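Local structure of 2-keto acid:ferredoxin oxidoreductase subunit alpha (Pyrococcus furiosus, 1YD7) at residues A[170-175]-A[205-210]; A[83-88]-A[112-117]; A[151-156]-A[179-184]. The protein is the alpha subunit of an enzyme that probably converts 2-oxoglutarate and CoA to succinyl-CoA and CO2, passing electrons to ferredoxin. One frame throughout, in Å; residues are numbered along the deposited sequence.

Interaction 1. Residues A[170-175]-A[205-210]; sequences AFNLSE and EIINRK
E175 and R209 form a side-on salt bridge between helix 160-177 and the extended segment 205-210. R209 NE donates to E175 OE1 (3.0 Å), and R209 NH2 donates to the syn lone pair of E175 OE2 (2.9 Å). The carboxylate and guanidinium planes lie 25° apart, nearly coplanar. E175 OE1 also takes the backbone N of R209 on its anti lone pair (2.7 Å), so this oxygen has two donors. A bend in the E175 chain at chi2 (-73°) turns the carboxylate to both groups. R209 NH2 also bonds A88 O, and R209 NH1 bonds S84 O.

N172 makes the second polar site. N172 ND2 donates to E205 O (2.8 Å). N172 OD1 accepts I207 N (2.9 Å), which sits well above the plane of the N172 side-chain carbonyl. Water 1 donates both to N172 OD1 and to I207 O.

The packing is thinner. I207 CD1 lies 4.2 Å from N172 CB, and E175 CB rests 3.3 Å from I207 O. The helix side chains thus read mainly backbone, and fix the loop after strand 193-198 on the surface of helix 160-177. E175 is buried, so its carboxylate probably depends on R209 for charge compensation.

Interaction 2. Residues A[83-88]-A[112-117]; sequences ASWAGA and TETPVV
S84 and P115 make the tight, polar part of this contact. S84 OG donates to P115 O over 2.7 Å, and the hydroxyl lies 16° from the plane of that carbonyl. OG is placed there because it stands anti to its own N (chi1 178°), on a CB that points toward segment 112-117. S84 CB follows closely, 3.3 Å from P115 O. The proline ring comes alongside, with P115 CD 3.7 Å from S84 OG. T114 OG1 is buried here and has no polar partner in the model; S84 OG stays 3.8 Å from it. An alanine here would probably leave P115 O without its hydroxyl donor and the end of helix 73-85 less firmly held to the start of strand 116-121.

The W85 and T112 end is the exposed side. The inner edge of the indole still meets buried T114. The ring crosses the T114 side chain at about a right angle, and W85 NE1 comes to 3.4 Å from T114 CB. Farther out, the six-membered ring turns its edge to T112: W85 CZ2 lies 3.0 Å from T112 O, near the ring plane. T112 is poorly ordered and follows a cis peptide bond, so little weight rests on that approach.

Just beyond W85 the helix ends in a Schellman motif. G87 N bonds S84 O, A88 N bonds A83 O, and G87 takes a positive phi (108°) that suits glycine. On the strand side, backbone hydrogen bonds join V116 to V181 of strand 180-185, and V117 to A90 and T92 of strand 90-95. P115 and V117 also touch helix 160-177, so the contact joins helix 73-85 to the parallel sheet near that second helix.

Interaction 3. Residues A[151-156]-A[179-184]; sequences SLIVLS and TPVILL
V154 pairs with I182 and L155 with L183, both in parallel, in a beta-alpha-beta unit. Helix 160-177 forms the crossover between the two strands. Strand 153-155 is the outermost on its side of the sheet within this chain, and the strand axes run 25° apart.

Backbone hydrogen bonds come first. I182 N donates to I153 O (3.0 Å), L155 N to I182 O (2.9 Å) and L184 N to L155 O (2.8 Å). The last two are nearly in line with the accepting carbonyls. Bonding thus passes back and forth between the strands, as parallel pairing requires. CA-H...O contacts add to it: V154 CA meets I182 O and S156 CA meets L184 O. At the start of the pair, water 2 accepts from I153 N and donates to P180 O, bridging the strands.

Apolar contacts occupy both faces. On the V154 and I182 face, V154 CG2 lies 4.0 Å from I182 CB, and V154 CG1 meets L184 CB. L152 CB reaches I182 CG1 at the rim. On the I153, L155, V181 and L183 face, I153 CG2 touches V181 CG1 and L155 CB touches L183 CD1. Helix 160-177 packs on this face, with F166 against L155 and L183, and S174 against V181.

The tightest carbon contact is on the helix side. V181 CG1 is anti to the backbone N (chi1 -178°), which turns it toward strand 153-155. There V181 CG1 meets L155 CD1 at 3.4 Å, shorter than usual for two carbons, so the exact distance is doubtful.

How the interactions relate
All three contacts lie in the part of the chain that belongs to the thiamine diphosphate-binding family of pyruvate:ferredoxin oxidoreductases. Along the chain, interaction 2 closes first, and the segments of interactions 3 and 1 then alternate. The centres of interactions 1 and 2 are about 11 Å apart. Those of interactions 1 and 3 are about 13 Å apart. Those of interactions 2 and 3 are about 15 Å apart. Helix 160-177 carries one side of interaction 1 and is the crossover of interaction 3. Interactions 2 and 3 meet in the parallel sheet, where strands 116-121 and 180-185 are neighbours. R209 links interactions 1 and 2. Together they tie the last modelled residues and two helices to one half of the sheet.

Interaction 1. Residues A[170-175]-A[205-210]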
# COMPACT_ATOMS: atom_id res chain seq x y z
N ALA A 170 3.94 2.58 7.12
CA ALA A 170 3.51 1.19 7.15
C ALA A 170 4.55 0.26 6.51
O ALA A 170 4.76 -0.82 7.01
CB ALA A 170 2.18 1.02 6.46
N PHE A 171 5.17 0.68 5.41
CA PHE A 171 6.24 -0.10 4.81
C PHE A 171 7.43 -0.15 5.77
O PHE A 171 7.97 -1.23 6.03
CB PHE A 171 6.65 0.43 3.43
CG PHE A 171 5.73 0.01 2.33
CD1 PHE A 171 4.73 0.87 1.87
CD2 PHE A 171 5.82 -1.25 1.80
CE1 PHE A 171 3.84 0.47 0.91
CE2 PHE A 171 4.95 -1.66 0.81
CZ PHE A 171 3.94 -0.79 0.35
N ASN A 172 7.81 1.00 6.34
CA ASN A 172 8.92 1.04 7.30
C ASN A 172 8.69 0.14 8.49
O ASN A 172 9.61 -0.55 8.88
CB ASN A 172 9.27 2.44 7.77
CG ASN A 172 9.94 3.22 6.72
OD1 ASN A 172 10.37 2.63 5.74
ND2 ASN A 172 10.02 4.55 6.87
N LEU A 173 7.46 0.08 9.01
CA LEU A 173 7.16 -0.80 10.15
C LEU A 173 7.18 -2.28 9.77
O LEU A 173 7.56 -3.10 10.59
CB LEU A 173 5.80 -0.48 10.83
CG LEU A 173 5.70 0.93 11.47
CD1 LEU A 173 4.23 1.30 11.78
CD2 LEU A 173 6.58 1.07 12.73
N SER A 174 6.67 -2.63 8.59
CA SER A 174 6.59 -4.05 8.21
C SER A 174 8.03 -4.57 7.99
O SER A 174 8.34 -5.65 8.38
CB SER A 174 5.70 -4.32 6.98
OG SER A 174 6.26 -3.79 5.81
N GLU A 175 8.88 -3.76 7.40
CA GLU A 175 10.29 -4.11 7.27
C GLU A 175 11.04 -4.16 8.62
O GLU A 175 11.70 -5.16 8.91
CB GLU A 175 10.99 -3.16 6.33
CG GLU A 175 10.40 -3.13 4.92
CD GLU A 175 10.71 -4.37 4.11
OE1 GLU A 175 11.85 -4.82 4.21
OE2 GLU A 175 9.84 -4.89 3.38
N GLU A 205 13.16 8.72 4.64
CA GLU A 205 13.76 7.63 5.39
C GLU A 205 13.03 6.32 5.12
O GLU A 205 11.88 6.15 5.52
CB GLU A 205 13.74 7.94 6.91
CG GLU A 205 14.85 7.23 7.75
CD GLU A 205 14.34 6.26 8.84
OE1 GLU A 205 13.11 6.18 9.10
OE2 GLU A 205 15.19 5.58 9.46
N ILE A 206 13.71 5.41 4.43
CA ILE A 206 13.21 4.05 4.19
C ILE A 206 13.99 3.02 5.02
O ILE A 206 15.20 2.99 4.99
CB ILE A 206 13.32 3.68 2.69
CG1 ILE A 206 12.55 4.68 1.81
CG2 ILE A 206 12.80 2.28 2.44
CD1 ILE A 206 11.14 4.91 2.23
N ILE A 207 13.27 2.20 5.79
CA ILE A 207 13.86 1.03 6.44
C ILE A 207 13.64 -0.22 5.58
O ILE A 207 12.54 -0.48 5.10
CB ILE A 207 13.22 0.77 7.82
CG1 ILE A 207 13.35 1.98 8.73
CG2 ILE A 207 13.89 -0.46 8.50
CD1 ILE A 207 12.67 1.79 10.08
N ASN A 208 14.71 -1.01 5.40
CA ASN A 208 14.63 -2.30 4.71
C ASN A 208 14.88 -3.48 5.66
O ASN A 208 15.62 -3.34 6.63
CB ASN A 208 15.59 -2.31 3.53
CG ASN A 208 15.16 -1.34 2.45
OD1 ASN A 208 14.00 -1.38 1.99
ND2 ASN A 208 16.06 -0.45 2.04
N ARG A 209 14.20 -4.59 5.43
CA ARG A 209 14.27 -5.75 6.35
C ARG A 209 15.72 -6.25 6.58
O ARG A 209 16.57 -6.19 5.67
CB ARG A 209 13.44 -6.92 5.81
CG ARG A 209 14.01 -7.48 4.46
CD ARG A 209 13.01 -8.42 3.81
NE ARG A 209 11.89 -7.67 3.23
CZ ARG A 209 10.96 -8.19 2.44
NH1 ARG A 209 11.01 -9.47 2.10
NH2 ARG A 209 10.00 -7.41 1.97
N LYS A 210 15.98 -6.74 7.78
CA LYS A 210 17.30 -7.27 8.14
C LYS A 210 17.54 -8.58 7.41
O LYS A 210 16.74 -9.51 7.56
CB LYS A 210 17.42 -7.47 9.65
O HOH W 1 9.98 0.27 3.92

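Interaction 2. Residues A[83-88]-A[112-117]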
# COMPACT_ATOMS: atom_id res chain seq x y z
N ALA A 83 5.57 -13.41 -2.82
CA ALA A 83 6.45 -12.38 -3.34
C ALA A 83 7.36 -11.84 -2.27
O ALA A 83 8.54 -11.62 -2.53
CB ALA A 83 5.62 -11.22 -3.95
N SER A 84 6.82 -11.56 -1.07
CA SER A 84 7.64 -11.04 0.05
C SER A 84 8.75 -12.02 0.46
O SER A 84 9.92 -11.66 0.61
CB SER A 84 6.78 -10.76 1.29
OG SER A 84 7.62 -10.32 2.35
N TRP A 85 8.38 -13.27 0.65
CA TRP A 85 9.40 -14.29 0.98
C TRP A 85 10.43 -14.43 -0.11
O TRP A 85 11.61 -14.70 0.15
CB TRP A 85 8.73 -15.61 1.24
CG TRP A 85 8.11 -15.65 2.57
CD1 TRP A 85 6.79 -15.66 2.86
CD2 TRP A 85 8.80 -15.71 3.83
NE1 TRP A 85 6.61 -15.73 4.21
CE2 TRP A 85 7.83 -15.76 4.83
CE3 TRP A 85 10.16 -15.74 4.20
CZ2 TRP A 85 8.16 -15.83 6.19
CZ3 TRP A 85 10.48 -15.80 5.55
CH2 TRP A 85 9.49 -15.85 6.53
N ALA A 86 10.01 -14.18 -1.35
CA ALA A 86 10.93 -14.19 -2.45
C ALA A 86 11.76 -12.91 -2.51
O ALA A 86 12.61 -12.78 -3.38
CB ALA A 86 10.16 -14.42 -3.77
N GLY A 87 11.55 -11.96 -1.58
CA GLY A 87 12.42 -10.78 -1.48
C GLY A 87 11.86 -9.43 -1.93
O GLY A 87 12.57 -8.43 -1.91
N ALA A 88 10.58 -9.38 -2.31
CA ALA A 88 9.93 -8.14 -2.76
C ALA A 88 9.31 -7.35 -1.60
O ALA A 88 8.90 -7.93 -0.58
CB ALA A 88 8.81 -8.50 -3.77
N THR A 112 5.97 -16.92 11.78
CA THR A 112 6.07 -16.60 10.32
C THR A 112 6.85 -15.31 9.97
O THR A 112 7.80 -15.38 9.18
CB THR A 112 4.80 -16.93 9.42
OG1 THR A 112 5.27 -17.23 8.09
CG2 THR A 112 3.74 -15.81 9.32
N GLU A 113 6.51 -14.17 10.57
CA GLU A 113 7.26 -12.93 10.36
C GLU A 113 7.45 -12.53 8.89
O GLU A 113 8.57 -12.30 8.45
CB GLU A 113 8.63 -12.99 11.06
CG GLU A 113 8.59 -13.27 12.54
CD GLU A 113 9.96 -13.18 13.19
OE1 GLU A 113 10.94 -12.84 12.50
OE2 GLU A 113 10.06 -13.45 14.40
N THR A 114 6.36 -12.43 8.14
CA THR A 114 6.44 -11.93 6.75
C THR A 114 6.10 -10.42 6.62
O THR A 114 4.98 -10.01 6.93
CB THR A 114 5.63 -12.84 5.74
OG1 THR A 114 5.18 -12.07 4.62
CG2 THR A 114 4.48 -13.52 6.38
N PRO A 115 7.08 -9.59 6.17
CA PRO A 115 6.78 -8.19 5.86
C PRO A 115 5.82 -8.02 4.67
O PRO A 115 6.12 -8.45 3.55
CB PRO A 115 8.15 -7.57 5.54
CG PRO A 115 9.18 -8.63 5.79
CD PRO A 115 8.49 -9.93 5.89
N VAL A 116 4.67 -7.41 4.94
CA VAL A 116 3.67 -7.08 3.92
C VAL A 116 2.77 -5.93 4.39
O VAL A 116 2.51 -5.82 5.57
CB VAL A 116 2.84 -8.31 3.53
CG1 VAL A 116 2.08 -8.91 4.73
CG2 VAL A 116 1.86 -7.99 2.37
N VAL A 117 2.33 -5.07 3.47
CA VAL A 117 1.32 -4.00 3.74
C VAL A 117 -0.03 -4.39 3.16
O VAL A 117 -0.13 -4.71 1.98
CB VAL A 117 1.80 -2.66 3.17
CG1 VAL A 117 0.77 -1.55 3.34
CG2 VAL A 117 3.08 -2.29 3.85

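Interaction 3. Residues A[151-156]-A[179-184]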
# COMPACT_ATOMS: atom_id res chain seq x y z
N SER A 151 -3.62 -8.36 17.60
CA SER A 151 -2.37 -7.67 17.91
C SER A 151 -1.59 -7.44 16.62
O SER A 151 -0.44 -7.87 16.47
CB SER A 151 -1.54 -8.44 18.96
OG SER A 151 -2.15 -8.33 20.25
N LEU A 152 -2.24 -6.75 15.70
CA LEU A 152 -1.63 -6.25 14.49
C LEU A 152 -1.32 -4.77 14.64
O LEU A 152 -1.99 -4.04 15.39
CB LEU A 152 -2.57 -6.46 13.30
CG LEU A 152 -2.89 -7.93 13.00
CD1 LEU A 152 -4.15 -8.06 12.19
CD2 LEU A 152 -1.71 -8.59 12.28
N ILE A 153 -0.27 -4.35 13.95
CA ILE A 153 0.04 -2.96 13.79
C ILE A 153 -0.94 -2.41 12.73
O ILE A 153 -1.09 -3.00 11.65
CB ILE A 153 1.49 -2.73 13.34
CG1 ILE A 153 2.48 -3.33 14.36
CG2 ILE A 153 1.73 -1.26 13.13
CD1 ILE A 153 3.94 -3.42 13.85
N VAL A 154 -1.62 -1.31 13.06
CA VAL A 154 -2.66 -0.72 12.21
C VAL A 154 -2.51 0.79 12.19
O VAL A 154 -2.41 1.40 13.23
CB VAL A 154 -4.06 -1.06 12.73
CG1 VAL A 154 -5.15 -0.50 11.77
CG2 VAL A 154 -4.23 -2.56 12.87
N LEU A 155 -2.46 1.38 10.99
CA LEU A 155 -2.47 2.83 10.82
C LEU A 155 -3.75 3.20 10.07
O LEU A 155 -4.13 2.55 9.07
CB LEU A 155 -1.27 3.30 10.00
CG LEU A 155 0.15 3.11 10.56
CD1 LEU A 155 0.63 1.72 10.28
CD2 LEU A 155 1.14 4.10 9.96
N SER A 156 -4.40 4.26 10.55
CA SER A 156 -5.71 4.72 10.05
C SER A 156 -5.65 6.20 9.67
O SER A 156 -5.89 7.04 10.54
CB SER A 156 -6.76 4.56 11.13
OG SER A 156 -7.26 3.24 11.15
N THR A 179 6.81 -8.02 9.61
CA THR A 179 5.47 -8.36 10.01
C THR A 179 4.43 -7.68 9.11
O THR A 179 4.73 -6.69 8.47
CB THR A 179 5.31 -7.98 11.51
OG1 THR A 179 4.21 -8.70 12.08
CG2 THR A 179 5.09 -6.47 11.68
N PRO A 180 3.21 -8.23 9.05
CA PRO A 180 2.14 -7.53 8.34
C PRO A 180 1.75 -6.20 9.03
O PRO A 180 1.66 -6.14 10.26
CB PRO A 180 0.97 -8.50 8.41
CG PRO A 180 1.50 -9.80 8.94
CD PRO A 180 2.78 -9.52 9.62
N VAL A 181 1.58 -5.14 8.23
CA VAL A 181 1.03 -3.87 8.72
C VAL A 181 -0.22 -3.50 7.92
O VAL A 181 -0.25 -3.59 6.69
CB VAL A 181 2.07 -2.76 8.72
CG1 VAL A 181 1.49 -1.45 9.28
CG2 VAL A 181 3.27 -3.18 9.54
N ILE A 182 -1.27 -3.11 8.65
CA ILE A 182 -2.57 -2.81 8.07
C ILE A 182 -2.71 -1.31 7.90
O ILE A 182 -2.58 -0.57 8.87
CB ILE A 182 -3.71 -3.33 8.97
CG1 ILE A 182 -3.45 -4.78 9.37
CG2 ILE A 182 -5.11 -3.19 8.28
CD1 ILE A 182 -3.34 -5.71 8.24
N LEU A 183 -2.95 -0.85 6.67
CA LEU A 183 -3.35 0.55 6.43
C LEU A 183 -4.87 0.51 6.27
O LEU A 183 -5.38 -0.07 5.32
CB LEU A 183 -2.67 1.18 5.22
CG LEU A 183 -2.84 2.71 5.12
CD1 LEU A 183 -1.82 3.48 5.94
CD2 LEU A 183 -2.75 3.14 3.67
N LEU A 184 -5.58 1.04 7.26
CA LEU A 184 -7.02 0.96 7.34
C LEU A 184 -7.56 2.31 6.85
O LEU A 184 -7.32 3.33 7.48
CB LEU A 184 -7.45 0.67 8.77
CG LEU A 184 -8.96 0.67 9.07
CD1 LEU A 184 -9.70 -0.33 8.20
CD2 LEU A 184 -9.20 0.37 10.54
O HOH W 2 1.32 -6.48 12.96